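Local coordinates for protein Pgp2 (PDB 6XJ6) that probably trims peptidoglycan as an LD-carboxypeptidase of the YkuD family and binds it through a pocket on an accessory NTF2-domain, directing helical cell shape, at residues S11-K16 / L20-D25; Y101-D106 / I270-I275; L180-L185 / L196-E201. All blocks are in the same frame, centred on the assembly; numbering follows the deposited sequence.

Contact 1 of 3, residues S11-K16 / L20-D25; sequences SEIGDK and LGYYDD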
loop_
_atom_site.group_PDB
_atom_site.type_symbol
_atom_site.label_atom_id
_atom_site.label_comp_id
_atom_site.label_asym_id
_atom_site.label_seq_id
_atom_site.Cartn_x
_atom_site.Cartn_y
_atom_site.Cartn_z
ATOM N N SER A 11 -8.131 -18.529 11.751
ATOM C CA SER A 11 -9.162 -18.477 12.781
ATOM C C SER A 11 -9.494 -17.037 13.153
ATOM O O SER A 11 -10.669 -16.688 13.322
ATOM C CB SER A 11 -8.698 -19.262 14.009
ATOM O OG SER A 11 -9.632 -19.154 15.061
ATOM N N GLU A 12 -8.471 -16.185 13.277
ATOM C CA GLU A 12 -8.705 -14.786 13.615
ATOM C C GLU A 12 -9.497 -14.083 12.523
ATOM O O GLU A 12 -10.394 -13.280 12.816
ATOM C CB GLU A 12 -7.369 -14.075 13.832
ATOM C CG GLU A 12 -6.563 -14.613 14.994
ATOM C CD GLU A 12 -7.257 -14.409 16.324
ATOM O OE1 GLU A 12 -7.333 -13.253 16.784
ATOM O OE2 GLU A 12 -7.738 -15.407 16.902
ATOM N N ILE A 13 -9.174 -14.363 11.258
ATOM C CA ILE A 13 -9.882 -13.739 10.145
ATOM C C ILE A 13 -11.327 -14.212 10.098
ATOM O O ILE A 13 -12.245 -13.423 9.845
ATOM C CB ILE A 13 -9.138 -14.018 8.824
ATOM C CG1 ILE A 13 -7.807 -13.269 8.793
ATOM C CG2 ILE A 13 -9.992 -13.624 7.622
ATOM C CD1 ILE A 13 -6.844 -13.799 7.763
ATOM N N GLY A 14 -11.550 -15.502 10.329
ATOM C CA GLY A 14 -12.906 -16.017 10.309
ATOM C C GLY A 14 -13.589 -15.733 8.988
ATOM O O GLY A 14 -13.009 -15.893 7.908
ATOM N N ASP A 15 -14.844 -15.293 9.071
ATOM C CA ASP A 15 -15.654 -15.019 7.894
ATOM C C ASP A 15 -15.606 -13.554 7.480
ATOM O O ASP A 15 -16.462 -13.106 6.711
ATOM C CB ASP A 15 -17.098 -15.465 8.134
ATOM C CG ASP A 15 -17.215 -16.955 8.347
ATOM O OD1 ASP A 15 -16.365 -17.702 7.817
ATOM O OD2 ASP A 15 -18.154 -17.379 9.046
ATOM N N LYS A 16 -14.621 -12.804 7.964
ATOM C CA LYS A 16 -14.519 -11.394 7.620
ATOM C C LYS A 16 -14.270 -11.215 6.129
ATOM O O LYS A 16 -13.633 -12.045 5.475
ATOM C CB LYS A 16 -13.382 -10.747 8.405
ATOM C CG LYS A 16 -13.663 -10.661 9.884
ATOM C CD LYS A 16 -12.428 -10.315 10.686
ATOM C CE LYS A 16 -12.649 -10.539 12.185
ATOM N NZ LYS A 16 -13.015 -11.947 12.539
ATOM N N LEU A 20 -10.475 -6.452 0.330
ATOM C CA LEU A 20 -9.728 -5.217 0.120
ATOM C C LEU A 20 -8.648 -5.012 1.171
ATOM O O LEU A 20 -8.096 -3.908 1.277
ATOM C CB LEU A 20 -10.669 -4.015 0.086
ATOM C CG LEU A 20 -11.726 -4.057 -1.016
ATOM C CD1 LEU A 20 -12.623 -2.831 -0.941
ATOM C CD2 LEU A 20 -11.091 -4.184 -2.401
ATOM N N GLY A 21 -8.323 -6.052 1.923
ATOM C CA GLY A 21 -7.334 -5.994 2.978
ATOM C C GLY A 21 -7.919 -6.379 4.327
ATOM O O GLY A 21 -9.130 -6.450 4.523
ATOM N N TYR A 22 -7.003 -6.611 5.263
ATOM C CA TYR A 22 -7.311 -6.944 6.649
ATOM C C TYR A 22 -6.673 -5.854 7.499
ATOM O O TYR A 22 -5.449 -5.682 7.470
ATOM C CB TYR A 22 -6.717 -8.318 6.961
ATOM C CG TYR A 22 -6.967 -8.910 8.332
ATOM C CD1 TYR A 22 -8.226 -8.908 8.911
ATOM C CD2 TYR A 22 -5.933 -9.529 9.022
ATOM C CE1 TYR A 22 -8.438 -9.480 10.155
ATOM C CE2 TYR A 22 -6.133 -10.105 10.262
ATOM C CZ TYR A 22 -7.386 -10.078 10.824
ATOM O OH TYR A 22 -7.584 -10.651 12.064
ATOM N N TYR A 23 -7.498 -5.099 8.220
ATOM C CA TYR A 23 -7.070 -3.881 8.894
ATOM C C TYR A 23 -7.338 -3.965 10.391
ATOM O O TYR A 23 -8.387 -4.449 10.829
ATOM C CB TYR A 23 -7.789 -2.665 8.298
ATOM C CG TYR A 23 -7.515 -2.547 6.823
ATOM C CD1 TYR A 23 -6.371 -1.918 6.372
ATOM C CD2 TYR A 23 -8.368 -3.119 5.878
ATOM C CE1 TYR A 23 -6.086 -1.835 5.037
ATOM C CE2 TYR A 23 -8.085 -3.036 4.522
ATOM C CZ TYR A 23 -6.933 -2.395 4.115
ATOM O OH TYR A 23 -6.600 -2.291 2.780
ATOM N N ASP A 24 -6.398 -3.441 11.173
ATOM C CA ASP A 24 -6.535 -3.505 12.621
ATOM C C ASP A 24 -7.661 -2.613 13.128
ATOM O O ASP A 24 -8.293 -2.937 14.139
ATOM C CB ASP A 24 -5.215 -3.127 13.285
ATOM C CG ASP A 24 -5.248 -3.333 14.778
ATOM O OD1 ASP A 24 -5.264 -4.498 15.219
ATOM O OD2 ASP A 24 -5.266 -2.330 15.503
ATOM N N ASP A 25 -7.942 -1.508 12.439
ATOM C CA ASP A 25 -9.022 -0.602 12.811
ATOM C C ASP A 25 -9.739 -0.159 11.541
ATOM O O ASP A 25 -9.414 -0.601 10.434
ATOM C CB ASP A 25 -8.479 0.576 13.635
ATOM C CG ASP A 25 -9.580 1.412 14.273
ATOM O OD1 ASP A 25 -10.574 0.832 14.765
ATOM O OD2 ASP A 25 -9.451 2.658 14.277
#

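Contact 2 of 3, residues Y101-D106 / I270-I275; sequences YPNLLD and ILYVKI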
loop_
_atom_site.group_PDB
_atom_site.type_symbol
_atom_site.label_atom_id
_atom_site.label_comp_id
_atom_site.label_asym_id
_atom_site.label_seq_id
_atom_site.Cartn_x
_atom_site.Cartn_y
_atom_site.Cartn_z
ATOM N N TYR A 101 1.825 8.750 -4.251
ATOM C CA TYR A 101 2.758 8.386 -5.313
ATOM C C TYR A 101 3.927 9.373 -5.334
ATOM O O TYR A 101 3.704 10.594 -5.323
ATOM C CB TYR A 101 2.112 8.361 -6.701
ATOM C CG TYR A 101 3.146 8.009 -7.751
ATOM C CD1 TYR A 101 3.398 6.690 -8.098
ATOM C CD2 TYR A 101 3.918 8.994 -8.345
ATOM C CE1 TYR A 101 4.373 6.361 -9.019
ATOM C CE2 TYR A 101 4.897 8.671 -9.264
ATOM C CZ TYR A 101 5.113 7.353 -9.602
ATOM O OH TYR A 101 6.083 7.014 -10.514
ATOM N N PRO A 102 5.176 8.896 -5.405
ATOM C CA PRO A 102 5.640 7.508 -5.429
ATOM C C PRO A 102 5.806 6.950 -4.027
ATOM O O PRO A 102 6.302 7.640 -3.131
ATOM C CB PRO A 102 7.006 7.612 -6.121
ATOM C CG PRO A 102 7.503 8.947 -5.726
ATOM C CD PRO A 102 6.288 9.840 -5.627
ATOM N N ASN A 103 5.381 5.706 -3.836
ATOM C CA ASN A 103 5.594 5.043 -2.563
ATOM C C ASN A 103 7.008 4.462 -2.521
ATOM O O ASN A 103 7.808 4.623 -3.449
ATOM C CB ASN A 103 4.484 4.024 -2.291
ATOM C CG ASN A 103 4.518 2.831 -3.234
ATOM O OD1 ASN A 103 5.576 2.402 -3.685
ATOM N ND2 ASN A 103 3.348 2.269 -3.512
ATOM N N LEU A 104 7.334 3.801 -1.415
ATOM C CA LEU A 104 8.696 3.306 -1.235
ATOM C C LEU A 104 9.079 2.318 -2.331
ATOM O O LEU A 104 10.207 2.342 -2.833
ATOM C CB LEU A 104 8.840 2.659 0.138
ATOM C CG LEU A 104 10.208 2.048 0.427
ATOM C CD1 LEU A 104 11.286 3.111 0.482
ATOM C CD2 LEU A 104 10.142 1.260 1.724
ATOM N N LEU A 105 8.167 1.419 -2.700
ATOM C CA LEU A 105 8.477 0.455 -3.751
ATOM C C LEU A 105 8.742 1.167 -5.072
ATOM O O LEU A 105 9.726 0.879 -5.760
ATOM C CB LEU A 105 7.336 -0.553 -3.888
ATOM C CG LEU A 105 7.537 -1.638 -4.948
ATOM C CD1 LEU A 105 8.690 -2.562 -4.589
ATOM C CD2 LEU A 105 6.252 -2.422 -5.125
ATOM N N ASP A 106 7.869 2.103 -5.438
ATOM C CA ASP A 106 8.112 2.941 -6.607
ATOM C C ASP A 106 9.503 3.553 -6.553
ATOM O O ASP A 106 10.247 3.531 -7.541
ATOM C CB ASP A 106 7.077 4.065 -6.657
ATOM C CG ASP A 106 5.652 3.563 -6.858
ATOM O OD1 ASP A 106 5.454 2.560 -7.571
ATOM O OD2 ASP A 106 4.729 4.206 -6.319
ATOM N N ILE A 270 6.837 -0.358 6.954
ATOM C CA ILE A 270 6.081 -0.799 5.786
ATOM C C ILE A 270 6.916 -1.824 5.039
ATOM O O ILE A 270 8.111 -1.611 4.809
ATOM C CB ILE A 270 5.705 0.347 4.826
ATOM C CG1 ILE A 270 5.114 1.540 5.584
ATOM C CG2 ILE A 270 4.725 -0.175 3.784
ATOM C CD1 ILE A 270 4.825 2.749 4.701
ATOM N N LEU A 271 6.291 -2.939 4.677
ATOM C CA LEU A 271 6.875 -3.925 3.784
ATOM C C LEU A 271 6.023 -4.005 2.527
ATOM O O LEU A 271 4.792 -4.060 2.607
ATOM C CB LEU A 271 6.922 -5.310 4.436
ATOM C CG LEU A 271 7.657 -5.446 5.770
ATOM C CD1 LEU A 271 7.525 -6.861 6.302
ATOM C CD2 LEU A 271 9.119 -5.074 5.629
ATOM N N TYR A 272 6.679 -4.006 1.377
ATOM C CA TYR A 272 6.054 -4.346 0.106
ATOM C C TYR A 272 6.571 -5.727 -0.256
ATOM O O TYR A 272 7.782 -5.929 -0.335
ATOM C CB TYR A 272 6.405 -3.305 -0.965
ATOM C CG TYR A 272 5.825 -1.944 -0.637
ATOM C CD1 TYR A 272 6.488 -1.079 0.220
ATOM C CD2 TYR A 272 4.587 -1.555 -1.126
ATOM C CE1 TYR A 272 5.951 0.140 0.565
ATOM C CE2 TYR A 272 4.039 -0.322 -0.792
ATOM C CZ TYR A 272 4.725 0.515 0.056
ATOM O OH TYR A 272 4.184 1.726 0.410
ATOM N N VAL A 273 5.661 -6.686 -0.424
ATOM C CA VAL A 273 6.042 -8.087 -0.535
ATOM C C VAL A 273 5.328 -8.746 -1.705
ATOM O O VAL A 273 4.291 -8.285 -2.179
ATOM C CB VAL A 273 5.748 -8.873 0.770
ATOM C CG1 VAL A 273 6.321 -8.153 1.986
ATOM C CG2 VAL A 273 4.244 -9.115 0.953
ATOM N N LYS A 274 5.903 -9.849 -2.164
ATOM C CA LYS A 274 5.202 -10.793 -3.014
ATOM C C LYS A 274 5.139 -12.135 -2.298
ATOM O O LYS A 274 5.862 -12.378 -1.327
ATOM C CB LYS A 274 5.896 -10.957 -4.371
ATOM C CG LYS A 274 7.281 -11.560 -4.288
ATOM C CD LYS A 274 7.921 -11.681 -5.655
ATOM C CE LYS A 274 9.350 -12.146 -5.525
ATOM N NZ LYS A 274 10.067 -12.158 -6.830
ATOM N N ILE A 275 4.252 -12.999 -2.775
ATOM C CA ILE A 275 4.200 -14.389 -2.343
ATOM C C ILE A 275 4.846 -15.220 -3.439
ATOM O O ILE A 275 4.387 -15.204 -4.589
ATOM C CB ILE A 275 2.760 -14.848 -2.077
ATOM C CG1 ILE A 275 2.137 -14.029 -0.948
ATOM C CG2 ILE A 275 2.754 -16.310 -1.714
ATOM C CD1 ILE A 275 0.667 -14.307 -0.738
HETATM O O HOH W 1 5.704 3.789 1.116
#

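Contact 3 of 3, residues L180-L185 / L196-E201; sequences LFTWKL and LSFYDE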
loop_
_atom_site.group_PDB
_atom_site.type_symbol
_atom_site.label_atom_id
_atom_site.label_comp_id
_atom_site.label_asym_id
_atom_site.label_seq_id
_atom_site.Cartn_x
_atom_site.Cartn_y
_atom_site.Cartn_z
ATOM N N LEU A 180 5.286 -12.945 8.579
ATOM C CA LEU A 180 5.686 -11.706 9.241
ATOM C C LEU A 180 6.215 -11.974 10.645
ATOM O O LEU A 180 7.252 -11.433 11.043
ATOM C CB LEU A 180 4.493 -10.756 9.297
ATOM C CG LEU A 180 4.736 -9.395 9.953
ATOM C CD1 LEU A 180 5.632 -8.533 9.081
ATOM C CD2 LEU A 180 3.421 -8.702 10.218
ATOM N N PHE A 181 5.495 -12.784 11.429
ATOM C CA PHE A 181 5.926 -13.031 12.800
ATOM C C PHE A 181 7.107 -13.992 12.867
ATOM O O PHE A 181 7.879 -13.951 13.833
ATOM C CB PHE A 181 4.736 -13.475 13.655
ATOM C CG PHE A 181 3.876 -12.328 14.066
ATOM C CD1 PHE A 181 4.191 -11.582 15.188
ATOM C CD2 PHE A 181 2.803 -11.938 13.292
ATOM C CE1 PHE A 181 3.431 -10.494 15.551
ATOM C CE2 PHE A 181 2.039 -10.844 13.648
ATOM C CZ PHE A 181 2.354 -10.122 14.781
ATOM N N THR A 182 7.276 -14.843 11.851
ATOM C CA THR A 182 8.464 -15.686 11.770
ATOM C C THR A 182 9.689 -14.845 11.448
ATOM O O THR A 182 10.766 -15.046 12.028
ATOM C CB THR A 182 8.253 -16.759 10.700
ATOM O OG1 THR A 182 7.093 -17.543 11.028
ATOM C CG2 THR A 182 9.472 -17.679 10.592
ATOM N N TRP A 183 9.532 -13.890 10.532
ATOM C CA TRP A 183 10.591 -12.933 10.231
ATOM C C TRP A 183 10.929 -12.090 11.457
ATOM O O TRP A 183 12.107 -11.866 11.761
ATOM C CB TRP A 183 10.107 -12.079 9.058
ATOM C CG TRP A 183 10.862 -10.817 8.719
ATOM C CD1 TRP A 183 12.032 -10.710 8.023
ATOM C CD2 TRP A 183 10.439 -9.481 8.998
ATOM N NE1 TRP A 183 12.376 -9.391 7.879
ATOM C CE2 TRP A 183 11.410 -8.614 8.466
ATOM C CE3 TRP A 183 9.332 -8.935 9.653
ATOM C CZ2 TRP A 183 11.309 -7.228 8.568
ATOM C CZ3 TRP A 183 9.236 -7.563 9.763
ATOM C CH2 TRP A 183 10.220 -6.723 9.222
ATOM N N LYS A 184 9.905 -11.639 12.188
ATOM C CA LYS A 184 10.124 -10.892 13.424
ATOM C C LYS A 184 10.944 -11.704 14.420
ATOM O O LYS A 184 11.879 -11.184 15.046
ATOM C CB LYS A 184 8.770 -10.519 14.033
ATOM C CG LYS A 184 8.838 -9.766 15.353
ATOM C CD LYS A 184 7.438 -9.516 15.891
ATOM C CE LYS A 184 7.452 -8.872 17.257
ATOM N NZ LYS A 184 7.997 -9.784 18.304
ATOM N N LEU A 185 10.602 -12.981 14.593
ATOM C CA LEU A 185 11.332 -13.811 15.544
ATOM C C LEU A 185 12.783 -13.984 15.117
ATOM O O LEU A 185 13.691 -13.987 15.958
ATOM C CB LEU A 185 10.651 -15.175 15.675
ATOM C CG LEU A 185 11.312 -16.139 16.667
ATOM C CD1 LEU A 185 11.253 -15.572 18.077
ATOM C CD2 LEU A 185 10.651 -17.502 16.623
ATOM N N LEU A 196 17.114 -13.676 6.401
ATOM C CA LEU A 196 17.395 -13.420 4.993
ATOM C C LEU A 196 16.515 -14.230 4.051
ATOM O O LEU A 196 16.332 -13.827 2.899
ATOM C CB LEU A 196 18.866 -13.701 4.687
ATOM C CG LEU A 196 19.878 -12.766 5.347
ATOM C CD1 LEU A 196 21.292 -13.256 5.097
ATOM C CD2 LEU A 196 19.702 -11.343 4.830
ATOM N N SER A 197 15.963 -15.355 4.503
ATOM C CA SER A 197 15.093 -16.152 3.644
ATOM C C SER A 197 13.827 -15.408 3.238
ATOM O O SER A 197 13.135 -15.855 2.316
ATOM C CB SER A 197 14.709 -17.456 4.348
ATOM O OG SER A 197 13.739 -17.239 5.358
ATOM N N PHE A 198 13.500 -14.299 3.896
ATOM C CA PHE A 198 12.297 -13.546 3.581
ATOM C C PHE A 198 12.549 -12.400 2.615
ATOM O O PHE A 198 11.648 -11.590 2.391
ATOM C CB PHE A 198 11.646 -13.024 4.863
ATOM C CG PHE A 198 11.066 -14.111 5.716
ATOM C CD1 PHE A 198 11.724 -14.544 6.849
ATOM C CD2 PHE A 198 9.876 -14.718 5.361
ATOM C CE1 PHE A 198 11.196 -15.546 7.626
ATOM C CE2 PHE A 198 9.341 -15.728 6.133
ATOM C CZ PHE A 198 10.004 -16.146 7.267
ATOM N N TYR A 199 13.739 -12.324 2.029
ATOM C CA TYR A 199 14.064 -11.306 1.040
ATOM C C TYR A 199 14.272 -11.969 -0.312
ATOM O O TYR A 199 14.808 -13.078 -0.395
ATOM C CB TYR A 199 15.300 -10.506 1.465
ATOM C CG TYR A 199 15.025 -9.712 2.723
ATOM C CD1 TYR A 199 14.603 -8.394 2.664
ATOM C CD2 TYR A 199 15.157 -10.299 3.974
ATOM C CE1 TYR A 199 14.323 -7.676 3.814
ATOM C CE2 TYR A 199 14.877 -9.595 5.125
ATOM C CZ TYR A 199 14.466 -8.288 5.048
ATOM O OH TYR A 199 14.181 -7.590 6.197
ATOM N N ASP A 200 13.801 -11.301 -1.364
ATOM C CA ASP A 200 13.912 -11.837 -2.716
ATOM C C ASP A 200 15.310 -11.546 -3.238
ATOM O O ASP A 200 15.652 -10.395 -3.525
ATOM C CB ASP A 200 12.855 -11.237 -3.637
ATOM C CG ASP A 200 12.931 -11.807 -5.039
ATOM O OD1 ASP A 200 13.891 -11.474 -5.762
ATOM O OD2 ASP A 200 12.060 -12.622 -5.404
ATOM N N GLU A 201 16.113 -12.597 -3.375
ATOM C CA GLU A 201 17.507 -12.441 -3.757
ATOM C C GLU A 201 17.667 -11.698 -5.074
ATOM O O GLU A 201 18.723 -11.103 -5.314
ATOM C CB GLU A 201 18.154 -13.821 -3.858
ATOM C CG GLU A 201 19.651 -13.794 -4.083
ATOM C CD GLU A 201 20.279 -15.167 -3.955
ATOM O OE1 GLU A 201 21.194 -15.479 -4.746
ATOM O OE2 GLU A 201 19.850 -15.935 -3.066
#

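Contact 1 of 3, residues S11-K16 / L20-D25
Three residues of 11-16 converge on the side chain of Tyr22. Ile13 lays its CG1 over one face of the ring in a CH-pi contact, 3.9 Å from the ring centroid and 15° off the normal, displaced toward the CZ side of the rim. Lys16 comes at the edge, near the ring plane, where its CD lies 4.1 Å from Tyr22 CE1. At the tip of the tyrosine, the CB of Glu12 touches OH, while the carboxylate bends away from the strand. Through its backbone Tyr22 pairs with Ile238, joining the short strand 22-23 to strand 232-240 of the antiparallel sheet. With CG anti to the backbone N (chi1 -177°), Tyr22 extends its ring toward the helix end. Here helix 6-13 terminates: Gly14 leaves the helical conformation with positive phi, and a type II' turn runs from Ile13 to Lys16. The polar bonds belong to this helix end. Lys16 NZ curls back, through a bend at chi4, to Glu12 O at 3.0 Å, in the carbonyl plane. Lys16 NZ also donates to Ile13 O at 3.2 Å, from above the carbonyl plane; Lys16 N reaches it from the opposite face. Ile173 of helix 170-188 touches both Ile13 and Tyr22.

Contact 2 of 3, residues Y101-D106 / I270-I275
Tyr272 reaches from its strand across to the start of helix 104-108, where its side chain meets Leu105, Leu104 and Asn103 in turn. At the base, Tyr272 CB lies 4.1 Å from Leu105 CB. That same leucine carbon covers one ring face, 3.8 Å from Tyr272 CG, in a CH-pi contact 23° off the ring normal. Farther out the ring divides its neighbours: Tyr272 CE1 meets Leu104 CB at 3.9 Å, whereas CE2 of the same ring lies 3.8 Å from Asn103 ND2, the amide and ring planes being 34° apart. At the tip, Tyr272 OH touches Asn103 CB at 3.6 Å and shares a hydrogen bond of 2.7 Å with a water that accepts from Leu104 N. Asn103 is the N-cap of the helix; its chi1 of 68° sets CG between the backbone N and the carbonyl carbon, from where OD1 accepts a nearly straight bond from Asp106 N, and Asp106 OD2 accepts from Asn103 N, completing a capping box. The amide's ND2 donates to Tyr241 OH. The contact brings the YkuD domain against the NTF2-like domain: helix 104-108 faces strand 263-275, and Met249 of strand 249-260 and Ala285 of strand 285-286 also pack on Leu105.

Contact 3 of 3, residues L180-L185 / L196-E201
Trp183 and Phe198 pack closely where helix 170-188 meets the loop after helix 192-196. Trp183 CB sits over one face of the Phe198 ring, 4.0 Å from its centroid; the same face also lies against the helix backbone, with Trp183 N above Phe198 CE1 at 3.7 Å. The indole crosses the phenyl obliquely, with its five-membered ring at 79° to it. A chi1 of 167°, which sets CG of Trp183 opposite its main-chain N, swings the indole toward Tyr199, whose side chain it crosses at about a right angle. Trp183 NE1 donates to Tyr199 OH at 3.1 Å, the hydroxyl lying close to the indole plane and the N-H...O angle being 150°. The same hydroxyl is bonded to Glu286 OE1, so two bonds grip it. Together Trp183, Phe198 and Tyr199 form a buried aromatic cluster within the NTF2-like domain.

Toward the partly exposed margin the fit is simpler. Thr182 brings its methyl to the phenyl edge, CG2 lying 3.7 Å from Phe198 CZ, and its OG1 turns to the helix carbonyl of Ala178. Ser197 lies against the other face of the phenyl.

Helix and loop pack here beside the antiparallel sheet: Ile283 of strand 281-283 touches both Trp183 and Tyr199, Phe233 of strand 232-240 meets the indole, and Phe212 of helix 212-223 packs on Tyr199.

Taken together, the three contacts illustrate how an accessory domain is built and attached. Contact 3 belongs within the NTF2-like domain, and contact 2 joins that domain to the catalytic one; their centres are 16 Å apart and they touch. Lys274 NZ forms a salt bridge with Asp200 OD2 at 2.5 Å, and Leu271 CD1 packs on Leu180 CD1 at 3.8 Å and on the Trp183 indole. Contact 1, about 21 Å from contact 2 between centres and 22 Å from contact 3, touches neither, but contacts 1 and 2 reach the same antiparallel sheet. Helix 170-188 supplies one side of contact 3 and touches residues of contacts 1 and 2. All lie away from the predicted catalytic residues, His119 and Cys136.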